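Local coordinates for PlaB phospholipase (Legionella pneumophila, PDB 6ZTI), which probably hydrolyses phospholipids as a virulence-associated alpha/beta hydrolase whose activity is controlled by NAD(H)-mediated assembly into tetramers, at residues 105-109 with 176-180; 116-120 with 183-188; 223-229 with 253-258. All blocks are in the same frame, centred on the assembly; numbering follows the deposited sequence.

Interaction 1. Residues 105-109 with 176-180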
loop_
_atom_site.group_PDB
_atom_site.type_symbol
_atom_site.label_atom_id
_atom_site.label_comp_id
_atom_site.label_asym_id
_atom_site.label_seq_id
_atom_site.Cartn_x
_atom_site.Cartn_y
_atom_site.Cartn_z
ATOM N N ILE B 105 -13.423 -22.914 16.074
ATOM C CA ILE B 105 -12.147 -23.571 16.365
ATOM C C ILE B 105 -12.349 -25.072 16.526
ATOM O O ILE B 105 -11.615 -25.882 15.944
ATOM C CB ILE B 105 -11.503 -22.944 17.617
ATOM C CG1 ILE B 105 -10.804 -21.642 17.242
ATOM C CG2 ILE B 105 -10.502 -23.892 18.273
ATOM C CD1 ILE B 105 -10.558 -20.692 18.414
ATOM N N VAL B 106 -13.362 -25.466 17.301
ATOM C CA VAL B 106 -13.662 -26.885 17.447
ATOM C C VAL B 106 -14.102 -27.486 16.117
ATOM O O VAL B 106 -13.816 -28.658 15.841
ATOM C CB VAL B 106 -14.716 -27.089 18.548
ATOM C CG1 VAL B 106 -15.186 -28.542 18.594
ATOM C CG2 VAL B 106 -14.130 -26.681 19.897
ATOM N N ARG B 107 -14.779 -26.705 15.266
ATOM C CA ARG B 107 -15.173 -27.218 13.959
ATOM C C ARG B 107 -13.967 -27.419 13.046
ATOM O O ARG B 107 -13.967 -28.330 12.218
ATOM C CB ARG B 107 -16.177 -26.284 13.294
ATOM C CG ARG B 107 -17.556 -26.235 13.987
ATOM C CD ARG B 107 -18.608 -25.743 13.047
ATOM N NE ARG B 107 -18.373 -24.378 12.588
ATOM C CZ ARG B 107 -18.156 -24.010 11.328
ATOM N NH1 ARG B 107 -18.110 -24.896 10.331
ATOM N NH2 ARG B 107 -17.977 -22.723 11.063
ATOM N N LYS B 108 -12.960 -26.549 13.146
ATOM C CA LYS B 108 -11.715 -26.749 12.415
ATOM C C LYS B 108 -10.963 -27.969 12.935
ATOM O O LYS B 108 -10.384 -28.736 12.153
ATOM C CB LYS B 108 -10.857 -25.489 12.536
ATOM C CG LYS B 108 -9.509 -25.574 11.866
ATOM C CD LYS B 108 -9.588 -25.717 10.361
ATOM C CE LYS B 108 -8.183 -25.712 9.741
ATOM N NZ LYS B 108 -8.195 -26.020 8.308
ATOM N N TRP B 109 -10.951 -28.161 14.256
ATOM C CA TRP B 109 -10.346 -29.356 14.831
ATOM C C TRP B 109 -11.020 -30.624 14.316
ATOM O O TRP B 109 -10.344 -31.568 13.885
ATOM C CB TRP B 109 -10.421 -29.286 16.355
ATOM C CG TRP B 109 -10.103 -30.596 17.009
ATOM C CD1 TRP B 109 -8.869 -31.143 17.196
ATOM C CD2 TRP B 109 -11.042 -31.530 17.551
ATOM N NE1 TRP B 109 -8.981 -32.364 17.818
ATOM C CE2 TRP B 109 -10.305 -32.626 18.047
ATOM C CE3 TRP B 109 -12.430 -31.552 17.657
ATOM C CZ2 TRP B 109 -10.913 -33.724 18.642
ATOM C CZ3 TRP B 109 -13.033 -32.642 18.255
ATOM C CH2 TRP B 109 -12.278 -33.711 18.740
ATOM N N LEU B 176 -13.609 -23.683 5.398
ATOM C CA LEU B 176 -14.124 -24.553 6.449
ATOM C C LEU B 176 -15.615 -24.815 6.261
ATOM O O LEU B 176 -16.073 -25.959 6.348
ATOM C CB LEU B 176 -13.843 -23.941 7.821
ATOM C CG LEU B 176 -14.293 -24.784 9.016
ATOM C CD1 LEU B 176 -13.585 -26.141 9.061
ATOM C CD2 LEU B 176 -14.073 -24.026 10.317
ATOM N N ASN B 177 -16.386 -23.774 5.957
ATOM C CA ASN B 177 -17.824 -23.950 5.880
ATOM C C ASN B 177 -18.239 -24.682 4.617
ATOM O O ASN B 177 -19.258 -25.382 4.618
ATOM C CB ASN B 177 -18.489 -22.592 5.983
ATOM C CG ASN B 177 -18.347 -22.010 7.356
ATOM O OD1 ASN B 177 -17.985 -22.714 8.313
ATOM N ND2 ASN B 177 -18.613 -20.730 7.477
ATOM N N GLU B 178 -17.461 -24.564 3.539
ATOM C CA GLU B 178 -17.742 -25.389 2.375
ATOM C C GLU B 178 -17.455 -26.850 2.682
ATOM O O GLU B 178 -18.225 -27.736 2.296
ATOM C CB GLU B 178 -16.933 -24.906 1.180
ATOM C CG GLU B 178 -17.098 -25.798 -0.031
ATOM C CD GLU B 178 -16.538 -25.196 -1.307
ATOM O OE1 GLU B 178 -15.611 -24.361 -1.224
ATOM O OE2 GLU B 178 -17.035 -25.563 -2.393
ATOM N N SER B 179 -16.360 -27.123 3.392
ATOM C CA SER B 179 -16.130 -28.479 3.877
ATOM C C SER B 179 -17.333 -28.985 4.665
ATOM O O SER B 179 -17.770 -30.127 4.484
ATOM C CB SER B 179 -14.872 -28.524 4.745
ATOM O OG SER B 179 -14.506 -29.860 5.054
ATOM N N TRP B 180 -17.897 -28.139 5.533
ATOM C CA TRP B 180 -18.934 -28.607 6.444
ATOM C C TRP B 180 -20.239 -28.900 5.730
ATOM O O TRP B 180 -21.119 -29.531 6.327
ATOM C CB TRP B 180 -19.140 -27.599 7.579
ATOM C CG TRP B 180 -18.353 -27.988 8.793
ATOM C CD1 TRP B 180 -17.002 -27.898 8.954
ATOM C CD2 TRP B 180 -18.863 -28.565 10.008
ATOM N NE1 TRP B 180 -16.642 -28.368 10.189
ATOM C CE2 TRP B 180 -17.763 -28.795 10.853
ATOM C CE3 TRP B 180 -20.141 -28.911 10.457
ATOM C CZ2 TRP B 180 -17.899 -29.344 12.126
ATOM C CZ3 TRP B 180 -20.278 -29.457 11.732
ATOM C CH2 TRP B 180 -19.167 -29.669 12.546
#

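Interaction 2. Residues 116-120 with 183-188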
loop_
_atom_site.group_PDB
_atom_site.type_symbol
_atom_site.label_atom_id
_atom_site.label_comp_id
_atom_site.label_asym_id
_atom_site.label_seq_id
_atom_site.Cartn_x
_atom_site.Cartn_y
_atom_site.Cartn_z
ATOM N N ASN B 116 -13.533 -37.193 7.406
ATOM C CA ASN B 116 -14.166 -38.334 6.762
ATOM C C ASN B 116 -14.555 -39.431 7.738
ATOM O O ASN B 116 -14.761 -40.565 7.299
ATOM C CB ASN B 116 -13.234 -38.905 5.696
ATOM C CG ASN B 116 -12.729 -37.848 4.742
ATOM O OD1 ASN B 116 -11.520 -37.711 4.541
ATOM N ND2 ASN B 116 -13.652 -37.084 4.149
ATOM N N ASN B 117 -14.709 -39.129 9.028
ATOM C CA ASN B 117 -14.650 -40.178 10.038
ATOM C C ASN B 117 -15.225 -39.702 11.363
ATOM O O ASN B 117 -14.641 -39.952 12.423
ATOM C CB ASN B 117 -13.189 -40.611 10.203
ATOM C CG ASN B 117 -13.033 -41.929 10.920
ATOM O OD1 ASN B 117 -13.962 -42.734 11.004
ATOM N ND2 ASN B 117 -11.830 -42.168 11.430
ATOM N N LEU B 118 -16.377 -39.028 11.322
ATOM C CA LEU B 118 -16.901 -38.419 12.537
ATOM C C LEU B 118 -17.282 -39.443 13.592
ATOM O O LEU B 118 -17.385 -39.085 14.767
ATOM C CB LEU B 118 -18.122 -37.553 12.227
ATOM C CG LEU B 118 -17.912 -36.227 11.509
ATOM C CD1 LEU B 118 -19.243 -35.523 11.425
ATOM C CD2 LEU B 118 -16.905 -35.358 12.209
ATOM N N ALA B 119 -17.509 -40.702 13.207
ATOM C CA ALA B 119 -17.893 -41.718 14.179
ATOM C C ALA B 119 -16.757 -42.083 15.124
ATOM O O ALA B 119 -17.016 -42.641 16.196
ATOM C CB ALA B 119 -18.378 -42.977 13.461
ATOM N N LYS B 120 -15.510 -41.816 14.740
ATOM C CA LYS B 120 -14.362 -42.020 15.614
ATOM C C LYS B 120 -14.020 -40.780 16.435
ATOM O O LYS B 120 -13.154 -40.848 17.310
ATOM C CB LYS B 120 -13.141 -42.431 14.784
ATOM C CG LYS B 120 -13.301 -43.750 14.038
ATOM C CD LYS B 120 -13.016 -44.953 14.922
ATOM C CE LYS B 120 -12.873 -46.223 14.095
ATOM N NZ LYS B 120 -11.595 -46.257 13.320
ATOM N N TYR B 183 -20.819 -32.633 5.995
ATOM C CA TYR B 183 -20.914 -33.291 7.293
ATOM C C TYR B 183 -22.332 -33.796 7.555
ATOM O O TYR B 183 -23.324 -33.171 7.159
ATOM C CB TYR B 183 -20.534 -32.324 8.410
ATOM C CG TYR B 183 -19.048 -32.101 8.635
ATOM C CD1 TYR B 183 -18.197 -31.756 7.595
ATOM C CD2 TYR B 183 -18.506 -32.211 9.917
ATOM C CE1 TYR B 183 -16.838 -31.527 7.825
ATOM C CE2 TYR B 183 -17.167 -31.982 10.154
ATOM C CZ TYR B 183 -16.344 -31.646 9.109
ATOM O OH TYR B 183 -15.028 -31.434 9.375
ATOM N N ASP B 184 -22.424 -34.935 8.252
ATOM C CA ASP B 184 -23.677 -35.398 8.864
ATOM C C ASP B 184 -23.327 -35.813 10.286
ATOM O O ASP B 184 -23.076 -36.988 10.567
ATOM C CB ASP B 184 -24.340 -36.527 8.102
ATOM C CG ASP B 184 -25.825 -36.675 8.462
ATOM O OD1 ASP B 184 -26.232 -36.214 9.550
ATOM O OD2 ASP B 184 -26.598 -37.245 7.666
ATOM N N CYS B 185 -23.303 -34.826 11.182
ATOM C CA CYS B 185 -22.977 -35.095 12.577
ATOM C C CYS B 185 -23.983 -36.059 13.190
ATOM O O CYS B 185 -23.608 -37.076 13.782
ATOM C CB CYS B 185 -22.941 -33.784 13.366
ATOM S SG CYS B 185 -21.670 -32.601 12.856
ATOM N N THR B 186 -25.273 -35.758 13.041
ATOM C CA THR B 186 -26.295 -36.574 13.676
ATOM C C THR B 186 -26.162 -38.041 13.284
ATOM O O THR B 186 -26.257 -38.925 14.137
ATOM C CB THR B 186 -27.671 -36.034 13.318
ATOM O OG1 THR B 186 -27.700 -34.640 13.623
ATOM C CG2 THR B 186 -28.734 -36.733 14.121
ATOM N N ALA B 187 -25.915 -38.317 12.005
ATOM C CA ALA B 187 -25.814 -39.696 11.561
ATOM C C ALA B 187 -24.628 -40.407 12.183
ATOM O O ALA B 187 -24.644 -41.640 12.286
ATOM C CB ALA B 187 -25.704 -39.737 10.043
ATOM N N ASN B 188 -23.602 -39.657 12.586
ATOM C CA ASN B 188 -22.396 -40.202 13.187
ATOM C C ASN B 188 -22.426 -40.109 14.704
ATOM O O ASN B 188 -21.396 -40.314 15.353
ATOM C CB ASN B 188 -21.161 -39.481 12.636
ATOM C CG ASN B 188 -20.811 -39.913 11.232
ATOM O OD1 ASN B 188 -20.151 -40.933 11.035
ATOM N ND2 ASN B 188 -21.237 -39.133 10.242
#

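Interaction 3. Residues 223-229 with 253-258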
loop_
_atom_site.group_PDB
_atom_site.type_symbol
_atom_site.label_atom_id
_atom_site.label_comp_id
_atom_site.label_asym_id
_atom_site.label_seq_id
_atom_site.Cartn_x
_atom_site.Cartn_y
_atom_site.Cartn_z
ATOM N N VAL B 223 -27.094 -12.913 14.159
ATOM C CA VAL B 223 -27.805 -14.187 14.284
ATOM C C VAL B 223 -27.545 -15.050 13.059
ATOM O O VAL B 223 -27.257 -16.245 13.158
ATOM C CB VAL B 223 -29.314 -13.953 14.486
ATOM C CG1 VAL B 223 -30.072 -15.280 14.514
ATOM C CG2 VAL B 223 -29.594 -13.165 15.756
ATOM N N ALA B 224 -27.686 -14.465 11.876
ATOM C CA ALA B 224 -27.527 -15.255 10.670
ATOM C C ALA B 224 -26.114 -15.801 10.531
ATOM O O ALA B 224 -25.925 -16.866 9.936
ATOM C CB ALA B 224 -27.887 -14.425 9.432
ATOM N N ALA B 225 -25.113 -15.102 11.070
ATOM C CA ALA B 225 -23.749 -15.607 10.993
ATOM C C ALA B 225 -23.447 -16.698 12.010
ATOM O O ALA B 225 -22.350 -17.270 11.961
ATOM C CB ALA B 225 -22.742 -14.483 11.178
ATOM N N THR B 226 -24.369 -17.005 12.928
ATOM C CA THR B 226 -24.143 -18.122 13.841
ATOM C C THR B 226 -24.686 -19.438 13.297
ATOM O O THR B 226 -24.223 -20.507 13.708
ATOM C CB THR B 226 -24.790 -17.888 15.215
ATOM O OG1 THR B 226 -26.221 -17.971 15.115
ATOM C CG2 THR B 226 -24.408 -16.557 15.814
ATOM N N ASN B 227 -25.654 -19.376 12.394
ATOM C CA ASN B 227 -26.463 -20.530 12.041
ATOM C C ASN B 227 -25.681 -21.491 11.154
ATOM O O ASN B 227 -25.184 -21.105 10.092
ATOM C CB ASN B 227 -27.726 -20.064 11.330
ATOM C CG ASN B 227 -28.846 -21.060 11.418
ATOM O OD1 ASN B 227 -28.632 -22.246 11.652
ATOM N ND2 ASN B 227 -30.062 -20.582 11.216
ATOM N N MET B 228 -25.606 -22.752 11.568
ATOM C CA MET B 228 -24.981 -23.767 10.724
ATOM C C MET B 228 -25.935 -24.368 9.702
ATOM O O MET B 228 -25.543 -25.293 8.986
ATOM C CB MET B 228 -24.390 -24.866 11.600
ATOM C CG MET B 228 -23.176 -24.397 12.344
ATOM S SD MET B 228 -21.806 -23.960 11.269
ATOM C CE MET B 228 -21.533 -25.538 10.453
ATOM N N ASN B 229 -27.168 -23.879 9.627
ATOM C CA ASN B 229 -28.096 -24.215 8.551
ATOM C C ASN B 229 -27.897 -23.156 7.476
ATOM O O ASN B 229 -28.327 -22.013 7.638
ATOM C CB ASN B 229 -29.544 -24.234 9.045
ATOM C CG ASN B 229 -29.783 -25.256 10.151
ATOM O OD1 ASN B 229 -29.727 -26.466 9.925
ATOM N ND2 ASN B 229 -30.079 -24.773 11.341
ATOM N N THR B 253 -26.394 -27.639 4.076
ATOM C CA THR B 253 -25.941 -28.434 5.202
ATOM C C THR B 253 -27.090 -29.286 5.729
ATOM O O THR B 253 -28.263 -29.004 5.483
ATOM C CB THR B 253 -25.434 -27.537 6.328
ATOM O OG1 THR B 253 -26.463 -26.600 6.677
ATOM C CG2 THR B 253 -24.209 -26.776 5.914
ATOM N N GLN B 254 -26.741 -30.326 6.478
ATOM C CA GLN B 254 -27.745 -31.099 7.176
ATOM C C GLN B 254 -28.364 -30.243 8.274
ATOM O O GLN B 254 -27.737 -29.302 8.757
ATOM C CB GLN B 254 -27.126 -32.359 7.769
ATOM C CG GLN B 254 -26.635 -33.335 6.718
ATOM C CD GLN B 254 -27.765 -33.863 5.862
ATOM O OE1 GLN B 254 -27.774 -33.692 4.639
ATOM N NE2 GLN B 254 -28.728 -34.503 6.504
ATOM N N PRO B 255 -29.596 -30.537 8.671
ATOM C CA PRO B 255 -30.230 -29.750 9.731
ATOM C C PRO B 255 -29.407 -29.770 11.010
ATOM O O PRO B 255 -28.927 -30.819 11.450
ATOM C CB PRO B 255 -31.582 -30.450 9.934
ATOM C CG PRO B 255 -31.829 -31.209 8.674
ATOM C CD PRO B 255 -30.473 -31.624 8.191
ATOM N N MET B 256 -29.274 -28.602 11.627
ATOM C CA MET B 256 -28.670 -28.489 12.945
ATOM C C MET B 256 -29.584 -27.687 13.859
ATOM O O MET B 256 -30.161 -26.674 13.446
ATOM C CB MET B 256 -27.289 -27.815 12.874
ATOM C CG MET B 256 -26.535 -27.824 14.208
ATOM S SD MET B 256 -24.831 -27.176 14.174
ATOM C CE MET B 256 -24.049 -28.351 13.061
ATOM N N ALA B 257 -29.702 -28.142 15.105
ATOM C CA ALA B 257 -30.460 -27.415 16.111
ATOM C C ALA B 257 -30.010 -25.960 16.170
ATOM O O ALA B 257 -28.816 -25.658 16.119
ATOM C CB ALA B 257 -30.275 -28.079 17.481
ATOM N N PHE B 258 -30.980 -25.055 16.265
ATOM C CA PHE B 258 -30.704 -23.626 16.209
ATOM C C PHE B 258 -31.747 -22.901 17.032
ATOM O O PHE B 258 -32.944 -23.002 16.750
ATOM C CB PHE B 258 -30.709 -23.115 14.761
ATOM C CG PHE B 258 -30.526 -21.628 14.641
ATOM C CD1 PHE B 258 -29.319 -21.045 14.962
ATOM C CD2 PHE B 258 -31.566 -20.812 14.213
ATOM C CE1 PHE B 258 -29.145 -19.688 14.868
ATOM C CE2 PHE B 258 -31.396 -19.466 14.111
ATOM C CZ PHE B 258 -30.177 -18.897 14.442
HETATM O O HOH W 1 -27.646 -23.962 13.391
HETATM O O HOH W 2 -25.576 -27.947 9.637
HETATM O O HOH W 3 -29.662 -27.228 7.245
#

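Interaction 1. Residues 105-109 with 176-180
Asn177 OD1 is gripped by two nitrogens of Arg107. Arg107 NH2 donates to Asn177 OD1 at 2.8 Å, in the carbonyl plane and on a lone pair. Arg107 NH1 reaches the same Asn177 OD1 at 3.0 Å, tilted from that plane. The guanidinium meets the oxygen end-on, and the amide is nearly coplanar with it. Arg107 NE and Asn177 ND2 both bond Asn133, so one residue positions both partners.

The Arg107 side chain runs over one face of the Trp180 indole. Arg107 CD sits 3.8 Å from the centroid of the Trp180 six-membered ring, a CH-pi contact. Further out, the bend at chi3 (-63°) turns the guanidinium back over the ring. Arg107 CZ lies 4.6 Å from the centroid of the Trp180 five-membered ring, almost on its normal. This is a cation-pi contact, but the planes are 81° apart, and NH1 is the guanidinium atom nearest the indole. At the edge of the indole, Trp180 NE1 makes a weak bond of 3.4 Å to Arg107 O.

Leu176 CD2 lies over one face of the guanidinium, toward its rim. Leu176 CD1 packs 3.9 Å from Lys108 CA. The helix segments cross at 61°. The arrangement joins two helices of the alpha/beta-hydrolase domain. Helix 102-114 follows central strand 93-99, and the turn between them is where this fold normally carries its nucleophile elbow.

Interaction 2. Residues 116-120 with 183-188
Leu118 reaches across to Asn188, Cys185 and Tyr183, and it carries most of this contact. Its CB is the first atom to touch: Leu118 CB lies 3.6 Å from Asn188 CB and almost as close to Asn188 CG. Beyond CB the chain extends, with CD1 anti to CA (chi2 -175°). This sends CD1 deep into the bend of 183-188. Leu118 CD1 meets Tyr183 CD2 at 3.7 Å, approaching the ring obliquely. The same methyl, Leu118 CD1, packs 3.9 Å from Cys185 CA, and Cys185 SG is a little further off at 4.1 Å. Leu118 CD2 reaches Tyr183 CE2 at 4.0 Å. Both branches therefore meet the CD2 and CE2 atoms of the tyrosine.

Asn188 is held in place from within its own segment. Asn188 ND2 donates to Asp184 O at 2.8 Å, a nearly straight bond (166°). Asp184 OD1 in turn accepts from Ala187 N, an Asx motif, and is met from above the carboxylate plane. These two bonds brace the turn that Leu118 packs on. Nearer the solvent, Asn188 OD1 lies 3.6 Å from Ala119 CB.

The Tyr183 ring stacks on Trp180, and its OH bonds Asp111 of helix 102-114. Helix 300-320 touches Thr186 and Ala187. Segment 116-120 links helix 102-114 to strand 123-129, and segment 183-188 links helix 171-180 to strand 191-197. The contact thus joins two helix-to-strand loops leading into neighbouring strands of the parallel sheet.

Interaction 3. Residues 223-229 with 253-258
Asn227 and Phe258 stack where an Asx turn meets strand 257-261, an outer strand of the alpha/beta-hydrolase sheet within this chain. In the turn, Asn227 OD1 accepts from Asn229 N at 3.0 Å. Water 1 sits by this turn, donating to Asn227 OD1 and accepting from Met228 N. The Asn227 amide lies flat over one face of the Phe258 ring, the planes 13° apart. Asn227 ND2 sits over the ring centre and bonds Asn450 O, which helps fix the rotation of the amide. Val223 CG1 and Thr226 OG1 come to the ring edge, with Val223 CG1 3.6 Å from Phe258 CZ.

Asn229 forms the polar clamp of the tight part. Asn229 OD1 accepts from Met256 N at 2.8 Å, and Asn229 ND2 donates to Met256 O at 2.8 Å. One side-chain amide thus pairs with both backbone polar atoms of a single residue. ND2 also donates to Asn227 OD1, which ties the clamp to the turn. Close by, Met228 and Met256 lie side by side, with Met228 CB 3.5 Å from Met256 SD. Trp180 of helix 171-180 touches both methionines.

The other side is looser. Gln254 and Pro255 are exposed and point away from 223-229. Water 2 bridges Met228 O and Gln254 O here. Water 3 lies near Asn229 OD1 and Thr253 O. Beside these waters Thr253 OG1 donates directly to Met228 O at 2.8 Å, in the carbonyl plane and on a lone pair.

From the N terminus, the chain opens interaction 1 on helix 102-114 and interaction 2 in the loop after it. Strand 123-129 and two short helices follow, and residues 176-180 of the next helix close interaction 1. Residues 183-188 then close interaction 2. The two loops cross, because their segments alternate. Together they tie helices 102-114 and 171-180 and the loops after them. Interaction 3 comes later, in series. It closes a shorter loop, which holds the hairpin 231-238/245-252 of the mixed sheet, and brings the chain back to the parallel sheet at strand 257-261. Trp180 packs on Cys185 of interaction 2, and Arg107 NH1 touches Met228 CE of interaction 3.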